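Sesquisabinene B synthase 2 (Santalum album, PDB 6A2C) probably catalyses the metal-dependent cyclisation of farnesyl diphosphate to the sesquiterpene sesquisabinene B, as a member of the plant terpene synthase family. Local coordinates at residues 89-94 / 225-230; 422-427 / 437-442; 454-459 / 526-531. All blocks are in the same frame, centred on the assembly; numbering follows the deposited sequence.

Contact 1: 89-94 / 225-230; sequences RRLGLK and RWFIDT
Arg90 lays its aliphatic chain over one face of the Phe227 ring, with CD 3.6 Å from the ring centroid and only 16° off the normal, a CH-pi contact. An arginine suits this place because its methylenes can cover an aromatic face while its charged end reaches on to a polar partner. CB of Arg90 bears on the same ring, 3.6 Å from Phe227 CD2. Leu91 comes in at the rim: its CG lies in the plane of the Phe227 ring, and its CD2 reaches on to Ile228 CG1 at 3.8 Å. Phe227 points its ring at the other segment because CG is anti to the backbone N (chi1 -172°). This wedge of leucine, isoleucine and phenylalanine is the tight, buried part, and Leu241 of helix 239-270 packs on Leu91 as well. An alanine in place of Phe227 would probably leave a gap between the two segments and deprive the Arg90 methylenes of the face they lie on.

The looser, partly exposed side belongs to the Arg90 guanidinium and Trp226. Arg90 NH2 approaches Trp226 CZ3 obliquely at 3.8 Å, with the two planes 30° apart, while the charge is met by a salt bridge from NE to Glu223. His209 stacks on the Trp226 ring.

Behind Leu91 the chain turns at Gly92, whose positive phi suits glycine and whose N bonds to Arg89 O. The arrangement is a Schellman motif ending helix 78-90, packed against the side of helix 220-232 in the all-helical fold of a plant terpene synthase.

Contact 2: 422-427 / 437-442; sequences LLVTSY and EKLDYV. With FPP (farnesyl diphosphate), chain C.
Tyr427 reaches from helix 419-430 across to helix 436-443, and its side-chain conformation carries much of the contact. CG is anti to the backbone N (chi1 -179°), which sends the ring out from its own helix on to Lys438, Leu439 and Val442 of helix 436-443. Val442 places its CG2 methyl above one ring face, near the centre, while Leu439 meets the ring at its edge, with Leu439 CD2 in the ring plane and 3.9 Å from Tyr427 CD2. The phenol end passes across the Lys438 chain at about a right angle, and Tyr427 OH lies 3.5 Å from Lys438 CB.

Lys438 begins toward the tyrosine and then leads off. Its CG is anti to the carbonyl carbon and the rest of the chain runs extended, which carries NZ to the backbone carbonyls of Glu432 and Asn433. Lysine fits here because its methylenes flank the phenol and its charge ends on polar atoms.

Beside the ring, the side chains of Val424 and Val442 run antiparallel past one another, bringing Val424 CG2 to 4.1 Å from Val442 CG1. Val424 CG1 looks instead to Leu439 CD2, at 4.3 Å. The short segment axes stay 10.0 Å apart at 154°, nearly antiparallel, a separation the long tyrosine can bridge, while the valines meet only through their methyls. Phe521 of helix 521-535 adds an edge-to-face partner for Tyr427. Ser426 turns its OG back to Leu423 O at 2.7 Å, a carbonyl that also accepts Tyr427 N. Leu422, on a different side of its helix, sets CD1 3.6 Å from FPP C12.

No hydrogen bond crosses between the segments, so shape and apolar burial join this hairpin of helices, and helix 419-430 turns an apolar side chain, Leu422, to the isoprenoid tail, a match of hydrocarbon with hydrocarbon.

Contact 3: 454-459 / 526-531; sequences ILCRII and VNVVRG. With FPP (farnesyl diphosphate), chain C.
The guanidinium of Arg457 meets the farnesyl diphosphate edge-on, with the phosphorus PB lying in its plane. Two nearly straight bonds run along that edge, from Arg457 NH1 to FPP O3B at 3.0 Å (175°) and from Arg457 NH2 to FPP O2B at 2.8 Å (167°). The chain bends at chi2 and chi3 to present this edge, while NE bonds to Ala413 O and NH1 also forms a salt bridge with Asp461. These second-shell partners are likely to limit how far the plane can rotate. Arg530, on the other helix, is flat in a different setting: Val526 CG1 sits 3.6 Å above the centre of one face, and at the edge NH1 donates to Asn527 OD1 at 2.9 Å.

Between the helices the packing is small and apolar. Val529 is the central side chain, with one methyl anti to the backbone N and the other anti to the carbonyl carbon, and it uses both. CG1 touches Ile459 CD1 at 3.6 Å and Leu455 CB at 3.9 Å, while CG2 leans on the same leucine. Ile459 crosses Val529 at about a right angle. Nearer the ligand-facing side, Cys456 SG rests against Val528, 3.7 Å from its O and close to its CG2. Such slim residues suit segments whose axes run parallel, 3° apart, with a closest approach of 8.9 Å. Val528 O accepts hydrogen bonds from Tyr288 and Ser532.

Asn460, next in sequence to Ile459, binds magnesium. Hydrocarbon and sulfur hold helix 447-462 against helix 521-535, while Arg457 of helix 447-462 grips two terminal phosphate oxygens; the arginine charge, with magnesium, would be expected to offset that of the diphosphate and ease its departure.

Overall arrangement
Along the chain the three contacts follow in series. Contact 1 joins helix 78-90 to helix 220-232, while contacts 2 and 3 belong to the part of the fold that carries the metal and the substrate. Contacts 1 and 2 lie on opposite sides of the chain's centre, their centres 31 Å apart; contact 3 lies nearer the middle of the chain, its centre 22 Å from that of contact 1 and 17 Å from that of contact 2. Leu423 CD2 touches Val528 CG1 at 4.2 Å, linking contacts 2 and 3, and helix 436-443 is followed, after a short link, by helix 447-462. Contacts 2 and 3 both reach farnesyl diphosphate, contact 2 at the hydrocarbon tail and contact 3 at the diphosphate, so together they border the two ends of one pocket.

Contact 1: 89-94 / 225-230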
loop_
_atom_site.group_PDB
_atom_site.type_symbol
_atom_site.label_atom_id
_atom_site.label_comp_id
_atom_site.label_asym_id
_atom_site.label_seq_id
_atom_site.Cartn_x
_atom_site.Cartn_y
_atom_site.Cartn_z
ATOM N N ARG A 89 20.880 -21.417 18.349
ATOM C CA ARG A 89 20.203 -21.689 17.039
ATOM C C ARG A 89 18.730 -21.991 17.298
ATOM O O ARG A 89 17.840 -21.418 16.636
ATOM C CB ARG A 89 20.863 -22.874 16.330
ATOM C CG ARG A 89 20.156 -23.341 15.058
ATOM C CD ARG A 89 19.184 -24.468 15.347
ATOM N NE ARG A 89 18.473 -25.030 14.208
ATOM C CZ ARG A 89 18.910 -26.021 13.466
ATOM N NH1 ARG A 89 20.104 -26.551 13.696
ATOM N NH2 ARG A 89 18.140 -26.491 12.505
ATOM N N ARG A 90 18.475 -22.823 18.291
ATOM C CA ARG A 90 17.117 -23.345 18.557
ATOM C C ARG A 90 16.230 -22.252 19.149
ATOM O O ARG A 90 15.020 -22.247 18.859
ATOM C CB ARG A 90 17.225 -24.572 19.454
ATOM C CG ARG A 90 16.799 -25.851 18.777
ATOM C CD ARG A 90 16.265 -26.753 19.848
ATOM N NE ARG A 90 15.027 -27.443 19.570
ATOM C CZ ARG A 90 14.924 -28.762 19.597
ATOM N NH1 ARG A 90 16.018 -29.462 19.837
ATOM N NH2 ARG A 90 13.752 -29.370 19.384
ATOM N N LEU A 91 16.825 -21.319 19.898
ATOM C CA LEU A 91 16.144 -20.109 20.394
ATOM C C LEU A 91 15.874 -19.109 19.267
ATOM O O LEU A 91 15.315 -18.029 19.569
ATOM C CB LEU A 91 17.007 -19.448 21.467
ATOM C CG LEU A 91 17.081 -20.241 22.763
ATOM C CD1 LEU A 91 18.156 -19.640 23.655
ATOM C CD2 LEU A 91 15.726 -20.326 23.459
ATOM N N GLY A 92 16.331 -19.383 18.044
ATOM C CA GLY A 92 16.049 -18.489 16.911
ATOM C C GLY A 92 17.029 -17.335 16.785
ATOM O O GLY A 92 16.674 -16.361 16.133
ATOM N N LEU A 93 18.251 -17.450 17.311
ATOM C CA LEU A 93 19.143 -16.273 17.467
ATOM C C LEU A 93 20.366 -16.369 16.566
ATOM O O LEU A 93 21.181 -15.425 16.611
ATOM C CB LEU A 93 19.592 -16.169 18.925
ATOM C CG LEU A 93 18.485 -15.896 19.932
ATOM C CD1 LEU A 93 19.053 -15.914 21.349
ATOM C CD2 LEU A 93 17.816 -14.580 19.627
ATOM N N LYS A 94 20.534 -17.438 15.796
ATOM C CA LYS A 94 21.775 -17.571 15.006
ATOM C C LYS A 94 21.953 -16.339 14.110
ATOM O O LYS A 94 23.111 -15.914 13.918
ATOM C CB LYS A 94 21.821 -18.880 14.225
ATOM C CG LYS A 94 23.177 -19.176 13.622
ATOM C CD LYS A 94 23.361 -20.599 13.140
ATOM C CE LYS A 94 22.836 -20.814 11.744
ATOM N NZ LYS A 94 23.751 -20.248 10.729
ATOM N N ARG A 225 9.834 -20.167 19.157
ATOM C CA ARG A 225 8.797 -19.862 20.160
ATOM C C ARG A 225 8.598 -21.069 21.078
ATOM O O ARG A 225 8.424 -20.868 22.306
ATOM C CB ARG A 225 7.474 -19.471 19.513
ATOM C CG ARG A 225 6.420 -19.090 20.541
ATOM C CD ARG A 225 6.836 -17.876 21.353
ATOM N NE ARG A 225 5.906 -17.595 22.450
ATOM C CZ ARG A 225 5.960 -18.125 23.672
ATOM N NH1 ARG A 225 6.878 -19.021 23.995
ATOM N NH2 ARG A 225 5.084 -17.744 24.586
ATOM N N TRP A 226 8.530 -22.272 20.506
ATOM C CA TRP A 226 8.348 -23.517 21.281
ATOM C C TRP A 226 9.548 -23.710 22.221
ATOM O O TRP A 226 9.370 -24.116 23.424
ATOM C CB TRP A 226 8.189 -24.694 20.328
ATOM C CG TRP A 226 7.983 -25.991 21.032
ATOM C CD1 TRP A 226 6.796 -26.487 21.486
ATOM C CD2 TRP A 226 8.991 -26.910 21.469
ATOM N NE1 TRP A 226 6.982 -27.723 22.044
ATOM C CE2 TRP A 226 8.318 -27.994 22.069
ATOM C CE3 TRP A 226 10.377 -26.996 21.284
ATOM C CZ2 TRP A 226 8.993 -29.117 22.533
ATOM C CZ3 TRP A 226 11.046 -28.088 21.783
ATOM C CH2 TRP A 226 10.359 -29.136 22.385
ATOM N N PHE A 227 10.751 -23.529 21.691
ATOM C CA PHE A 227 11.975 -23.893 22.431
ATOM C C PHE A 227 12.253 -22.885 23.563
ATOM O O PHE A 227 12.940 -23.273 24.516
ATOM C CB PHE A 227 13.178 -23.992 21.506
ATOM C CG PHE A 227 14.386 -24.543 22.194
ATOM C CD1 PHE A 227 14.403 -25.838 22.656
ATOM C CD2 PHE A 227 15.449 -23.726 22.478
ATOM C CE1 PHE A 227 15.485 -26.303 23.390
ATOM C CE2 PHE A 227 16.552 -24.205 23.158
ATOM C CZ PHE A 227 16.567 -25.495 23.605
ATOM N N ILE A 228 11.851 -21.632 23.422
ATOM C CA ILE A 228 11.941 -20.638 24.534
ATOM C C ILE A 228 11.224 -21.210 25.774
ATOM O O ILE A 228 11.869 -21.320 26.846
ATOM C CB ILE A 228 11.410 -19.262 24.112
ATOM C CG1 ILE A 228 12.428 -18.542 23.228
ATOM C CG2 ILE A 228 11.054 -18.434 25.343
ATOM C CD1 ILE A 228 11.858 -17.370 22.483
ATOM N N ASP A 229 10.001 -21.718 25.618
ATOM C CA ASP A 229 9.282 -22.408 26.725
ATOM C C ASP A 229 10.086 -23.613 27.217
ATOM O O ASP A 229 10.231 -23.762 28.446
ATOM C CB ASP A 229 7.874 -22.829 26.310
ATOM C CG ASP A 229 6.985 -21.637 26.070
ATOM O OD1 ASP A 229 7.433 -20.539 26.356
ATOM O OD2 ASP A 229 5.909 -21.817 25.506
ATOM N N THR A 230 10.521 -24.500 26.319
ATOM C CA THR A 230 11.149 -25.796 26.682
ATOM C C THR A 230 12.468 -25.527 27.410
ATOM O O THR A 230 12.734 -26.142 28.480
ATOM C CB THR A 230 11.382 -26.640 25.427
ATOM O OG1 THR A 230 10.119 -26.975 24.848
ATOM C CG2 THR A 230 12.174 -27.899 25.721
#

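Contact 2: 422-427 / 437-442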
loop_
_atom_site.group_PDB
_atom_site.type_symbol
_atom_site.label_atom_id
_atom_site.label_comp_id
_atom_site.label_asym_id
_atom_site.label_seq_id
_atom_site.Cartn_x
_atom_site.Cartn_y
_atom_site.Cartn_z
ATOM N N LEU A 422 7.213 -18.802 -6.188
ATOM C CA LEU A 422 7.699 -18.164 -4.942
ATOM C C LEU A 422 9.228 -18.080 -4.947
ATOM O O LEU A 422 9.759 -17.020 -4.526
ATOM C CB LEU A 422 7.138 -18.935 -3.733
ATOM C CG LEU A 422 5.645 -18.720 -3.535
ATOM C CD1 LEU A 422 5.021 -19.734 -2.579
ATOM C CD2 LEU A 422 5.405 -17.307 -3.021
ATOM N N LEU A 423 9.928 -19.139 -5.342
ATOM C CA LEU A 423 11.412 -19.160 -5.217
ATOM C C LEU A 423 12.052 -18.244 -6.261
ATOM O O LEU A 423 13.005 -17.509 -5.892
ATOM C CB LEU A 423 11.949 -20.590 -5.298
ATOM C CG LEU A 423 11.738 -21.421 -4.025
ATOM C CD1 LEU A 423 12.187 -22.834 -4.254
ATOM C CD2 LEU A 423 12.511 -20.819 -2.845
ATOM N N VAL A 424 11.628 -18.330 -7.524
ATOM C CA VAL A 424 12.212 -17.479 -8.593
ATOM C C VAL A 424 11.965 -16.029 -8.208
ATOM O O VAL A 424 12.870 -15.220 -8.354
ATOM C CB VAL A 424 11.652 -17.803 -9.976
ATOM C CG1 VAL A 424 12.106 -16.780 -11.004
ATOM C CG2 VAL A 424 12.062 -19.204 -10.384
ATOM N N THR A 425 10.785 -15.723 -7.700
ATOM C CA THR A 425 10.466 -14.358 -7.252
ATOM C C THR A 425 11.445 -13.967 -6.138
ATOM O O THR A 425 11.960 -12.827 -6.195
ATOM C CB THR A 425 9.010 -14.226 -6.799
ATOM O OG1 THR A 425 8.201 -14.570 -7.915
ATOM C CG2 THR A 425 8.718 -12.808 -6.368
ATOM N N SER A 426 11.662 -14.840 -5.151
ATOM C CA SER A 426 12.561 -14.549 -4.017
ATOM C C SER A 426 13.986 -14.283 -4.533
ATOM O O SER A 426 14.678 -13.404 -3.954
ATOM C CB SER A 426 12.507 -15.603 -2.958
ATOM O OG SER A 426 13.266 -16.752 -3.285
ATOM N N TYR A 427 14.419 -15.002 -5.561
ATOM C CA TYR A 427 15.762 -14.823 -6.178
ATOM C C TYR A 427 15.870 -13.477 -6.921
ATOM O O TYR A 427 16.834 -12.697 -6.669
ATOM C CB TYR A 427 16.036 -16.012 -7.096
ATOM C CG TYR A 427 17.376 -15.970 -7.768
ATOM C CD1 TYR A 427 18.522 -16.467 -7.158
ATOM C CD2 TYR A 427 17.484 -15.463 -9.054
ATOM C CE1 TYR A 427 19.755 -16.413 -7.789
ATOM C CE2 TYR A 427 18.701 -15.442 -9.712
ATOM C CZ TYR A 427 19.835 -15.914 -9.086
ATOM O OH TYR A 427 21.003 -15.866 -9.784
ATOM N N GLU A 437 19.629 -13.837 -17.835
ATOM C CA GLU A 437 20.324 -15.152 -17.884
ATOM C C GLU A 437 20.300 -15.801 -16.488
ATOM O O GLU A 437 20.074 -16.992 -16.433
ATOM C CB GLU A 437 21.757 -15.024 -18.386
ATOM C CG GLU A 437 21.829 -14.485 -19.801
ATOM C CD GLU A 437 21.453 -13.013 -19.915
ATOM O OE1 GLU A 437 22.015 -12.190 -19.141
ATOM O OE2 GLU A 437 20.554 -12.696 -20.728
ATOM N N LYS A 438 20.510 -15.033 -15.418
ATOM C CA LYS A 438 20.439 -15.555 -14.028
ATOM C C LYS A 438 19.015 -16.040 -13.723
ATOM O O LYS A 438 18.863 -17.135 -13.161
ATOM C CB LYS A 438 20.848 -14.477 -13.025
ATOM C CG LYS A 438 22.349 -14.229 -12.963
ATOM C CD LYS A 438 22.738 -13.138 -12.000
ATOM C CE LYS A 438 24.165 -12.670 -12.202
ATOM N NZ LYS A 438 24.527 -11.699 -11.139
ATOM N N LEU A 439 18.001 -15.263 -14.089
ATOM C CA LEU A 439 16.592 -15.648 -13.800
ATOM C C LEU A 439 16.184 -16.871 -14.609
ATOM O O LEU A 439 15.443 -17.726 -14.080
ATOM C CB LEU A 439 15.684 -14.452 -14.071
ATOM C CG LEU A 439 15.826 -13.366 -13.018
ATOM C CD1 LEU A 439 15.165 -12.106 -13.508
ATOM C CD2 LEU A 439 15.217 -13.833 -11.719
ATOM N N ASP A 440 16.650 -16.970 -15.853
ATOM C CA ASP A 440 16.371 -18.151 -16.705
ATOM C C ASP A 440 16.990 -19.389 -16.031
ATOM O O ASP A 440 16.350 -20.479 -16.003
ATOM C CB ASP A 440 16.947 -17.956 -18.110
ATOM C CG ASP A 440 16.152 -17.029 -19.027
ATOM O OD1 ASP A 440 15.006 -16.747 -18.718
ATOM O OD2 ASP A 440 16.702 -16.655 -20.087
ATOM N N TYR A 441 18.211 -19.251 -15.553
ATOM C CA TYR A 441 18.916 -20.340 -14.836
ATOM C C TYR A 441 18.058 -20.801 -13.644
ATOM O O TYR A 441 17.777 -22.007 -13.537
ATOM C CB TYR A 441 20.322 -19.940 -14.423
ATOM C CG TYR A 441 21.003 -20.974 -13.562
ATOM C CD1 TYR A 441 21.459 -22.169 -14.090
ATOM C CD2 TYR A 441 21.128 -20.776 -12.206
ATOM C CE1 TYR A 441 22.063 -23.127 -13.291
ATOM C CE2 TYR A 441 21.750 -21.709 -11.395
ATOM C CZ TYR A 441 22.195 -22.898 -11.938
ATOM O OH TYR A 441 22.807 -23.817 -11.144
ATOM N N VAL A 442 17.624 -19.905 -12.774
ATOM C CA VAL A 442 16.879 -20.377 -11.568
ATOM C C VAL A 442 15.564 -21.013 -12.027
ATOM O O VAL A 442 15.209 -22.083 -11.497
ATOM C CB VAL A 442 16.630 -19.275 -10.532
ATOM C CG1 VAL A 442 15.947 -19.884 -9.317
ATOM C CG2 VAL A 442 17.930 -18.598 -10.159
HETATM C C1 FPP C . -2.905 -24.390 -0.961
HETATM O O1 FPP C . -3.599 -25.635 -0.800
HETATM C C2 FPP C . -1.406 -24.478 -0.961
HETATM C C3 FPP C . -0.672 -24.010 -1.967
HETATM C C4 FPP C . -1.287 -23.363 -3.177
HETATM C C5 FPP C . 0.823 -24.168 -2.008
HETATM C C6 FPP C . 1.612 -22.882 -2.117
HETATM C C7 FPP C . 1.825 -22.210 -0.797
HETATM C C8 FPP C . 1.108 -21.228 -0.270
HETATM C C10 FPP C . -0.115 -20.663 -0.900
HETATM C C9 FPP C . 1.517 -20.568 1.004
HETATM C C11 FPP C . 2.330 -19.348 0.714
HETATM C C12 FPP C . 3.806 -19.563 0.836
HETATM C C13 FPP C . 4.760 -18.648 0.975
HETATM C C14 FPP C . 6.222 -18.986 0.983
HETATM C C15 FPP C . 4.473 -17.185 1.144
HETATM P PA FPP C . -3.870 -26.744 -1.969
HETATM O O1A FPP C . -3.383 -27.940 -1.188
HETATM O O2A FPP C . -5.206 -26.789 -2.782
HETATM O O3A FPP C . -2.776 -26.629 -3.183
HETATM P PB FPP C . -2.969 -27.685 -4.503
HETATM O O1B FPP C . -4.377 -27.502 -5.092
HETATM O O2B FPP C . -1.894 -27.308 -5.506
HETATM O O3B FPP C . -2.752 -29.069 -3.965
#

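Contact 3: 454-459 / 526-531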
loop_
_atom_site.group_PDB
_atom_site.type_symbol
_atom_site.label_atom_id
_atom_site.label_comp_id
_atom_site.label_asym_id
_atom_site.label_seq_id
_atom_site.Cartn_x
_atom_site.Cartn_y
_atom_site.Cartn_z
ATOM N N ILE A 454 9.767 -30.208 -5.511
ATOM C CA ILE A 454 9.192 -31.560 -5.434
ATOM C C ILE A 454 8.861 -31.818 -3.959
ATOM O O ILE A 454 7.812 -32.360 -3.691
ATOM C CB ILE A 454 10.123 -32.655 -6.003
ATOM C CG1 ILE A 454 10.147 -32.613 -7.526
ATOM C CG2 ILE A 454 9.680 -34.027 -5.509
ATOM C CD1 ILE A 454 11.158 -33.529 -8.144
ATOM N N LEU A 455 9.753 -31.479 -3.055
ATOM C CA LEU A 455 9.517 -31.747 -1.605
ATOM C C LEU A 455 8.239 -31.024 -1.165
ATOM O O LEU A 455 7.339 -31.674 -0.557
ATOM C CB LEU A 455 10.737 -31.281 -0.818
ATOM C CG LEU A 455 11.834 -32.325 -0.674
ATOM C CD1 LEU A 455 13.135 -31.692 -0.250
ATOM C CD2 LEU A 455 11.417 -33.400 0.303
ATOM N N CYS A 456 8.101 -29.738 -1.506
ATOM C CA CYS A 456 6.918 -28.956 -1.082
ATOM C C CYS A 456 5.622 -29.620 -1.580
ATOM O O CYS A 456 4.618 -29.692 -0.813
ATOM C CB CYS A 456 7.039 -27.514 -1.561
ATOM S SG CYS A 456 8.335 -26.601 -0.691
ATOM N N ARG A 457 5.620 -30.100 -2.841
ATOM C CA ARG A 457 4.449 -30.768 -3.449
ATOM C C ARG A 457 4.179 -32.069 -2.707
ATOM O O ARG A 457 3.025 -32.291 -2.323
ATOM C CB ARG A 457 4.671 -31.003 -4.950
ATOM C CG ARG A 457 3.739 -32.020 -5.584
ATOM C CD ARG A 457 2.296 -31.742 -5.320
ATOM N NE ARG A 457 1.818 -30.509 -5.915
ATOM C CZ ARG A 457 0.662 -29.919 -5.645
ATOM N NH1 ARG A 457 -0.149 -30.416 -4.731
ATOM N NH2 ARG A 457 0.315 -28.817 -6.301
ATOM N N ILE A 458 5.180 -32.913 -2.526
ATOM C CA ILE A 458 4.929 -34.263 -1.959
ATOM C C ILE A 458 4.486 -34.097 -0.500
ATOM O O ILE A 458 3.591 -34.846 -0.029
ATOM C CB ILE A 458 6.185 -35.112 -2.075
ATOM C CG1 ILE A 458 6.322 -35.682 -3.492
ATOM C CG2 ILE A 458 6.171 -36.186 -1.020
ATOM C CD1 ILE A 458 7.601 -36.485 -3.634
ATOM N N ILE A 459 5.082 -33.139 0.192
ATOM C CA ILE A 459 4.727 -32.894 1.619
ATOM C C ILE A 459 3.274 -32.427 1.686
ATOM O O ILE A 459 2.544 -32.956 2.550
ATOM C CB ILE A 459 5.712 -31.917 2.279
ATOM C CG1 ILE A 459 7.109 -32.516 2.431
ATOM C CG2 ILE A 459 5.167 -31.466 3.627
ATOM C CD1 ILE A 459 8.214 -31.481 2.622
ATOM N N VAL A 526 15.622 -24.057 1.310
ATOM C CA VAL A 526 15.509 -25.086 2.359
ATOM C C VAL A 526 14.304 -24.740 3.236
ATOM O O VAL A 526 13.545 -25.670 3.557
ATOM C CB VAL A 526 16.807 -25.216 3.161
ATOM C CG1 VAL A 526 16.611 -26.223 4.297
ATOM C CG2 VAL A 526 17.955 -25.652 2.253
ATOM N N ASN A 527 14.129 -23.463 3.564
ATOM C CA ASN A 527 13.127 -23.036 4.564
ATOM C C ASN A 527 11.708 -23.188 3.994
ATOM O O ASN A 527 10.815 -23.454 4.809
ATOM C CB ASN A 527 13.459 -21.661 5.119
ATOM C CG ASN A 527 14.594 -21.714 6.113
ATOM O OD1 ASN A 527 14.759 -22.708 6.815
ATOM N ND2 ASN A 527 15.446 -20.713 6.081
ATOM N N VAL A 528 11.493 -23.154 2.663
ATOM C CA VAL A 528 10.117 -23.408 2.129
ATOM C C VAL A 528 9.754 -24.858 2.399
ATOM O O VAL A 528 8.607 -25.157 2.665
ATOM C CB VAL A 528 9.908 -23.038 0.644
ATOM C CG1 VAL A 528 10.017 -21.541 0.419
ATOM C CG2 VAL A 528 10.834 -23.784 -0.280
ATOM N N VAL A 529 10.726 -25.742 2.417
ATOM C CA VAL A 529 10.452 -27.162 2.693
ATOM C C VAL A 529 10.036 -27.324 4.161
ATOM O O VAL A 529 9.049 -28.045 4.435
ATOM C CB VAL A 529 11.641 -28.054 2.339
ATOM C CG1 VAL A 529 11.274 -29.495 2.646
ATOM C CG2 VAL A 529 12.078 -27.860 0.885
ATOM N N ARG A 530 10.783 -26.712 5.054
ATOM C CA ARG A 530 10.485 -26.705 6.519
ATOM C C ARG A 530 9.092 -26.119 6.778
ATOM O O ARG A 530 8.333 -26.752 7.529
ATOM C CB ARG A 530 11.578 -25.936 7.236
ATOM C CG ARG A 530 12.923 -26.640 7.179
ATOM C CD ARG A 530 14.068 -25.745 7.574
ATOM N NE ARG A 530 15.261 -26.536 7.796
ATOM C CZ ARG A 530 16.480 -26.021 7.921
ATOM N NH1 ARG A 530 16.629 -24.712 7.836
ATOM N NH2 ARG A 530 17.526 -26.798 8.199
ATOM N N GLY A 531 8.748 -25.000 6.127
ATOM C CA GLY A 531 7.379 -24.441 6.154
ATOM C C GLY A 531 6.337 -25.481 5.784
ATOM O O GLY A 531 5.319 -25.589 6.481
HETATM C C1 FPP C . -2.905 -24.390 -0.961
HETATM O O1 FPP C . -3.599 -25.635 -0.800
HETATM C C2 FPP C . -1.406 -24.478 -0.961
HETATM C C3 FPP C . -0.672 -24.010 -1.967
HETATM C C4 FPP C . -1.287 -23.363 -3.177
HETATM C C5 FPP C . 0.823 -24.168 -2.008
HETATM C C6 FPP C . 1.612 -22.882 -2.117
HETATM C C7 FPP C . 1.825 -22.210 -0.797
HETATM C C8 FPP C . 1.108 -21.228 -0.270
HETATM C C10 FPP C . -0.115 -20.663 -0.900
HETATM C C9 FPP C . 1.517 -20.568 1.004
HETATM C C11 FPP C . 2.330 -19.348 0.714
HETATM C C12 FPP C . 3.806 -19.563 0.836
HETATM C C13 FPP C . 4.760 -18.648 0.975
HETATM C C14 FPP C . 6.222 -18.986 0.983
HETATM C C15 FPP C . 4.473 -17.185 1.144
HETATM P PA FPP C . -3.870 -26.744 -1.969
HETATM O O1A FPP C . -3.383 -27.940 -1.188
HETATM O O2A FPP C . -5.206 -26.789 -2.782
HETATM O O3A FPP C . -2.776 -26.629 -3.183
HETATM P PB FPP C . -2.969 -27.685 -4.503
HETATM O O1B FPP C . -4.377 -27.502 -5.092
HETATM O O2B FPP C . -1.894 -27.308 -5.506
HETATM O O3B FPP C . -2.752 -29.069 -3.965
#